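Local atomic coordinates of type II restriction enzyme NgoMIV (Neisseria gonorrhoeae, PDB entry 1FIU), a protein that recognises the double-stranded DNA sequence 5'-GCCGGC-3' and cuts it after the first G, working as a magnesium-dependent homotetramer. Residues Q109-L114 with G211-I216; I141-N146 with L180-S185. All coordinates share one frame; numbering follows the deposited sequence.

Interaction 1. Residues Q109-L114 with G211-I216; sequences QQYAHL and GRLPHI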
loop_
_atom_site.group_PDB
_atom_site.type_symbol
_atom_site.label_atom_id
_atom_site.label_comp_id
_atom_site.label_asym_id
_atom_site.label_seq_id
_atom_site.Cartn_x
_atom_site.Cartn_y
_atom_site.Cartn_z
ATOM N N GLN I 109 21.657 6.493 -0.207
ATOM C CA GLN I 109 21.063 7.114 0.944
ATOM C C GLN I 109 19.671 6.706 1.382
ATOM O O GLN I 109 19.464 6.373 2.547
ATOM C CB GLN I 109 21.128 8.610 0.745
ATOM C CG GLN I 109 21.244 9.345 2.015
ATOM C CD GLN I 109 21.572 10.795 1.777
ATOM O OE1 GLN I 109 22.598 11.136 1.156
ATOM N NE2 GLN I 109 20.702 11.665 2.255
ATOM N N GLN I 110 18.712 6.719 0.456
ATOM C CA GLN I 110 17.352 6.405 0.844
ATOM C C GLN I 110 17.110 4.982 1.287
ATOM O O GLN I 110 16.072 4.702 1.871
ATOM C CB GLN I 110 16.366 6.728 -0.289
ATOM C CG GLN I 110 16.554 8.102 -0.887
ATOM C CD GLN I 110 17.292 8.030 -2.195
ATOM O OE1 GLN I 110 18.462 7.621 -2.250
ATOM N NE2 GLN I 110 16.597 8.394 -3.280
ATOM N N TYR I 111 18.057 4.076 1.024
ATOM C CA TYR I 111 17.877 2.669 1.395
ATOM C C TYR I 111 19.050 2.072 2.186
ATOM O O TYR I 111 19.122 0.847 2.371
ATOM C CB TYR I 111 17.659 1.835 0.125
ATOM C CG TYR I 111 16.461 2.312 -0.694
ATOM C CD1 TYR I 111 16.628 3.196 -1.759
ATOM C CD2 TYR I 111 15.162 1.972 -0.313
ATOM C CE1 TYR I 111 15.517 3.741 -2.434
ATOM C CE2 TYR I 111 14.036 2.523 -0.976
ATOM C CZ TYR I 111 14.232 3.396 -2.021
ATOM O OH TYR I 111 13.155 3.977 -2.639
ATOM N N ALA I 112 19.927 2.932 2.681
ATOM C CA ALA I 112 21.113 2.452 3.416
ATOM C C ALA I 112 20.767 1.628 4.651
ATOM O O ALA I 112 21.546 0.762 5.051
ATOM C CB ALA I 112 21.984 3.637 3.803
ATOM N N HIS I 113 19.612 1.880 5.265
ATOM C CA HIS I 113 19.220 1.118 6.443
ATOM C C HIS I 113 18.916 -0.352 6.181
ATOM O O HIS I 113 18.796 -1.122 7.122
ATOM C CB HIS I 113 17.982 1.741 7.109
ATOM C CG HIS I 113 16.817 1.892 6.178
ATOM N ND1 HIS I 113 16.844 2.767 5.116
ATOM C CD2 HIS I 113 15.597 1.299 6.150
ATOM C CE1 HIS I 113 15.692 2.715 4.472
ATOM N NE2 HIS I 113 14.918 1.835 5.076
ATOM N N LEU I 114 18.766 -0.748 4.919
ATOM C CA LEU I 114 18.489 -2.141 4.635
ATOM C C LEU I 114 19.692 -3.011 5.026
ATOM O O LEU I 114 19.532 -4.189 5.352
ATOM C CB LEU I 114 18.126 -2.323 3.160
ATOM C CG LEU I 114 16.796 -1.655 2.762
ATOM C CD1 LEU I 114 16.501 -2.036 1.326
ATOM C CD2 LEU I 114 15.655 -2.080 3.675
ATOM N N GLY I 211 13.477 9.582 2.364
ATOM C CA GLY I 211 13.811 10.642 1.434
ATOM C C GLY I 211 12.887 10.568 0.218
ATOM O O GLY I 211 11.928 9.790 0.257
ATOM N N ARG I 212 13.151 11.364 -0.831
ATOM C CA ARG I 212 12.279 11.367 -2.016
ATOM C C ARG I 212 12.403 10.066 -2.809
ATOM O O ARG I 212 13.479 9.538 -3.004
ATOM C CB ARG I 212 12.583 12.550 -2.958
ATOM C CG ARG I 212 11.470 12.726 -4.055
ATOM C CD ARG I 212 11.739 13.858 -5.069
ATOM N NE ARG I 212 10.669 13.919 -6.069
ATOM C CZ ARG I 212 10.603 14.773 -7.095
ATOM N NH1 ARG I 212 11.554 15.678 -7.300
ATOM N NH2 ARG I 212 9.560 14.722 -7.932
ATOM N N LEU I 213 11.269 9.561 -3.260
ATOM C CA LEU I 213 11.246 8.342 -4.050
ATOM C C LEU I 213 11.974 8.565 -5.358
ATOM O O LEU I 213 11.829 9.623 -5.974
ATOM C CB LEU I 213 9.792 8.009 -4.400
ATOM C CG LEU I 213 9.554 6.634 -5.059
ATOM C CD1 LEU I 213 9.836 5.526 -4.061
ATOM C CD2 LEU I 213 8.090 6.550 -5.496
ATOM N N PRO I 214 12.799 7.592 -5.779
ATOM C CA PRO I 214 13.518 7.705 -7.061
ATOM C C PRO I 214 12.490 7.619 -8.196
ATOM O O PRO I 214 11.343 7.231 -7.984
ATOM C CB PRO I 214 14.353 6.426 -7.135
ATOM C CG PRO I 214 14.508 5.966 -5.687
ATOM C CD PRO I 214 13.181 6.383 -5.025
ATOM N N HIS I 215 12.913 7.995 -9.395
ATOM C CA HIS I 215 12.077 7.752 -10.569
ATOM C C HIS I 215 11.965 6.204 -10.605
ATOM O O HIS I 215 12.924 5.495 -10.299
ATOM C CB HIS I 215 12.801 8.190 -11.843
ATOM C CG HIS I 215 12.784 9.665 -12.064
ATOM N ND1 HIS I 215 13.781 10.512 -11.621
ATOM C CD2 HIS I 215 11.881 10.446 -12.702
ATOM C CE1 HIS I 215 13.494 11.750 -11.985
ATOM N NE2 HIS I 215 12.346 11.736 -12.641
ATOM N N ILE I 216 10.801 5.675 -10.981
ATOM C CA ILE I 216 10.595 4.226 -11.103
ATOM C C ILE I 216 9.947 4.063 -12.480
ATOM O O ILE I 216 8.764 4.411 -12.668
ATOM C CB ILE I 216 9.652 3.668 -10.000
ATOM C CG1 ILE I 216 10.263 3.918 -8.601
ATOM C CG2 ILE I 216 9.475 2.148 -10.175
ATOM C CD1 ILE I 216 9.370 3.510 -7.461
#
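Gln110 and Tyr111 meet Arg212 and Pro214 where the segment leading into helix 113-121 packs against the loop that leads into strand 215-220, a strand of the mixed sheet of this PD-(D/E)XK-clan nuclease. Gln110 can be followed outward. Its CB points toward 211-216, and chi1 of -49° puts CG beside its own backbone N, 4.4 Å from CA of Gly211 and 4.0 Å from O of Arg212. The chain then bends at chi2 (102°), and CD remains close to the same carbonyl oxygen. At the tip, NE2 gives that oxygen a weak hydrogen bond, long at 3.3 Å but almost perfectly straight, with 178° at the hydrogen. NE2 also bonds to O of Leu180 in the neighbouring strand 179-187, its stronger partner, so the one amide nitrogen joins the loop to the sheet. NE2 also lies 4.0 Å from CG of the Pro214 ring.

Gly211, which has no side chain, has its CA against CG of Gln110, and its phi is positive.

Tyr111 reaches the loop with its outer end. Pro214 CG sits at the edge of the phenol, near the ring plane, 4.1 Å from CE1, so this is an edge contact rather than CH-pi packing over the face. The hydroxyl is hydrogen-bonded to O of Leu205 in helix 197-208, which helps to hold the phenol end beside the proline. Arg212 points away from 109-114, and its NE bonds to O of Leu213 of a second subunit, so the loop faces a subunit interface on that side. Pro214 CD lies 3.4 Å from Tyr111 OH, and Leu213 CD1 lies 3.9 Å from the same oxygen.

Interaction 2. Residues I141-N146 with L180-S185; sequences IIVTRN and LHASIS. With ACY (acetic acid), chain R.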
loop_
_atom_site.group_PDB
_atom_site.type_symbol
_atom_site.label_atom_id
_atom_site.label_comp_id
_atom_site.label_asym_id
_atom_site.label_seq_id
_atom_site.Cartn_x
_atom_site.Cartn_y
_atom_site.Cartn_z
ATOM N N ILE I 141 18.817 -1.209 -13.992
ATOM C CA ILE I 141 19.676 -0.052 -14.244
ATOM C C ILE I 141 19.374 0.998 -13.192
ATOM O O ILE I 141 18.231 1.210 -12.833
ATOM C CB ILE I 141 19.359 0.615 -15.620
ATOM C CG1 ILE I 141 19.678 -0.353 -16.765
ATOM C CG2 ILE I 141 20.167 1.916 -15.803
ATOM C CD1 ILE I 141 19.130 0.125 -18.103
ATOM N N ILE I 142 20.408 1.665 -12.700
ATOM C CA ILE I 142 20.160 2.726 -11.746
ATOM C C ILE I 142 20.879 3.984 -12.190
ATOM O O ILE I 142 21.895 3.920 -12.907
ATOM C CB ILE I 142 20.639 2.395 -10.284
ATOM C CG1 ILE I 142 22.144 2.100 -10.259
ATOM C CG2 ILE I 142 19.797 1.280 -9.695
ATOM C CD1 ILE I 142 22.700 1.801 -8.844
ATOM N N VAL I 143 20.301 5.128 -11.826
ATOM C CA VAL I 143 20.937 6.427 -12.045
ATOM C C VAL I 143 21.134 6.948 -10.626
ATOM O O VAL I 143 20.226 6.871 -9.812
ATOM C CB VAL I 143 20.053 7.430 -12.811
ATOM C CG1 VAL I 143 20.825 8.745 -13.049
ATOM C CG2 VAL I 143 19.644 6.826 -14.154
ATOM N N THR I 144 22.340 7.435 -10.323
ATOM C CA THR I 144 22.634 7.949 -8.987
ATOM C C THR I 144 23.250 9.338 -9.065
ATOM O O THR I 144 23.794 9.727 -10.108
ATOM C CB THR I 144 23.602 7.005 -8.237
ATOM O OG1 THR I 144 24.834 6.913 -8.962
ATOM C CG2 THR I 144 23.000 5.594 -8.144
ATOM N N ARG I 145 23.147 10.085 -7.962
ATOM C CA ARG I 145 23.702 11.444 -7.875
ATOM C C ARG I 145 24.720 11.475 -6.742
ATOM O O ARG I 145 24.398 11.136 -5.613
ATOM C CB ARG I 145 22.609 12.478 -7.556
ATOM C CG ARG I 145 23.089 13.921 -7.764
ATOM C CD ARG I 145 22.050 14.944 -7.393
ATOM N NE ARG I 145 22.562 16.299 -7.593
ATOM C CZ ARG I 145 21.822 17.398 -7.511
ATOM N NH1 ARG I 145 20.523 17.306 -7.231
ATOM N NH2 ARG I 145 22.373 18.597 -7.713
ATOM N N ASN I 146 25.946 11.884 -7.057
ATOM C CA ASN I 146 26.978 12.012 -6.045
ATOM C C ASN I 146 26.721 13.273 -5.237
ATOM O O ASN I 146 26.086 14.213 -5.711
ATOM C CB ASN I 146 28.350 12.083 -6.717
ATOM C CG ASN I 146 28.827 10.728 -7.197
ATOM O OD1 ASN I 146 29.670 10.636 -8.098
ATOM N ND2 ASN I 146 28.310 9.664 -6.584
ATOM N N LEU I 180 19.989 7.734 -4.788
ATOM C CA LEU I 180 19.439 6.938 -5.891
ATOM C C LEU I 180 18.451 7.860 -6.620
ATOM O O LEU I 180 17.459 8.304 -6.037
ATOM C CB LEU I 180 18.740 5.677 -5.356
ATOM C CG LEU I 180 18.110 4.789 -6.447
ATOM C CD1 LEU I 180 19.185 4.394 -7.463
ATOM C CD2 LEU I 180 17.458 3.551 -5.815
ATOM N N HIS I 181 18.734 8.157 -7.890
ATOM C CA HIS I 181 17.896 9.061 -8.669
ATOM C C HIS I 181 16.797 8.301 -9.402
ATOM O O HIS I 181 15.655 8.772 -9.481
ATOM C CB HIS I 181 18.753 9.810 -9.702
ATOM C CG HIS I 181 17.997 10.856 -10.455
ATOM N ND1 HIS I 181 17.783 10.801 -11.819
ATOM C CD2 HIS I 181 17.392 11.980 -10.017
ATOM C CE1 HIS I 181 17.078 11.859 -12.182
ATOM N NE2 HIS I 181 16.835 12.590 -11.111
ATOM N N ALA I 182 17.144 7.141 -9.936
ATOM C CA ALA I 182 16.170 6.361 -10.700
ATOM C C ALA I 182 16.418 4.872 -10.735
ATOM O O ALA I 182 17.572 4.411 -10.727
ATOM C CB ALA I 182 16.125 6.866 -12.160
ATOM N N SER I 183 15.308 4.133 -10.798
ATOM C CA SER I 183 15.292 2.677 -10.962
ATOM C C SER I 183 14.686 2.503 -12.353
ATOM O O SER I 183 13.559 2.942 -12.598
ATOM C CB SER I 183 14.361 2.001 -9.962
ATOM O OG SER I 183 14.183 0.619 -10.319
ATOM N N ILE I 184 15.453 1.906 -13.256
ATOM C CA ILE I 184 14.987 1.681 -14.624
ATOM C C ILE I 184 14.961 0.185 -14.867
ATOM O O ILE I 184 15.991 -0.448 -14.978
ATOM C CB ILE I 184 15.935 2.353 -15.630
ATOM C CG1 ILE I 184 15.965 3.867 -15.385
ATOM C CG2 ILE I 184 15.491 2.003 -17.068
ATOM C CD1 ILE I 184 17.026 4.596 -16.168
ATOM N N SER I 185 13.761 -0.373 -14.925
ATOM C CA SER I 185 13.575 -1.789 -15.167
ATOM C C SER I 185 13.428 -1.985 -16.688
ATOM O O SER I 185 12.743 -1.204 -17.350
ATOM C CB SER I 185 12.305 -2.240 -14.445
ATOM O OG SER I 185 11.780 -3.402 -15.053
HETATM C C ACY R . 12.546 -5.857 -13.780
HETATM O O ACY R . 12.385 -5.932 -15.090
HETATM O OXT ACY R . 13.593 -6.080 -13.153
HETATM C CH3 ACY R . 11.319 -5.438 -12.988
#
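With chi1 near -60° in both residues, Ile141 and Ile184 each carry CG1 beside the backbone N and CG2 anti to it, and they meet through their branch points, CB to CB at 3.8 Å. Val143, with CG1 anti to its N (chi1 -178°), sends CG2 to CD1 of Ile184 and to CB of Ala182, while CG1 lies alongside the His181 ring. Ile141, Val143, Ala182 and Ile184 line one face of an antiparallel ladder, strand 141-145 against strand 179-187, in the central sheet of the PD-(D/E)XK nuclease core.

A classic beta bulge interrupts the pairing. Ile141 with Ile184 and Val143 with Ala182 are hydrogen-bonded pairs, but the next pair joins Thr144 to Leu180, a register shift of one, because His181 and Ala182 both face Val143. The Val143 carbonyl therefore accepts two N-H groups, from His181 N at 2.8 Å and Ala182 N at 3.1 Å, which approach from the same face of its plane. The His181 backbone leaves the extended form here. Its ring meets that of Trp92 with the planes inclined, and meets His215 of strand 215-220 edge-to-face.

On the other face Leu180 CD1 carries the packing. It meets CB of Ile142 at 3.8 Å, the two side chains crossing at about a right angle, and reaches CG2 of Thr144 at 4.1 Å.

The ladder's opposite end approaches the active site: Asp140 and Cys186, which bind magnesium in this crystal, immediately precede Ile141 and follow Ser185. Ile141 and Ile184 bond in both directions there, and the Ile184 N-H reaches Ile141 O nearly straight, at 168°. Within the Val143-Ala182 pair, Ala182 O receives the Val143 N-H and also lies 3.3 Å from CA of Ile142 in a C-H...O contact.

How the interactions relate
Both contacts are buried, but interaction 2 lies nearer the chain's middle, its centre about 9 Å from the chain centre against about 16 Å for interaction 1. Interaction 2 joins two strands through a ladder of backbone bonds with aliphatic packing on both faces, and one end adjoins the metal-binding residues. Interaction 1 joins loops by side-chain contacts and a weak amide bond, away from the annotated sites, and buries 191 Å² against 435 Å². They meet in the sheet, where strands 179-187 and 215-220 are neighbours: His215 N lies 2.9 Å from His181 O, and His215 O lies 2.8 Å from Ser183 N, both probable hydrogen bonds. Each also touches the second subunit.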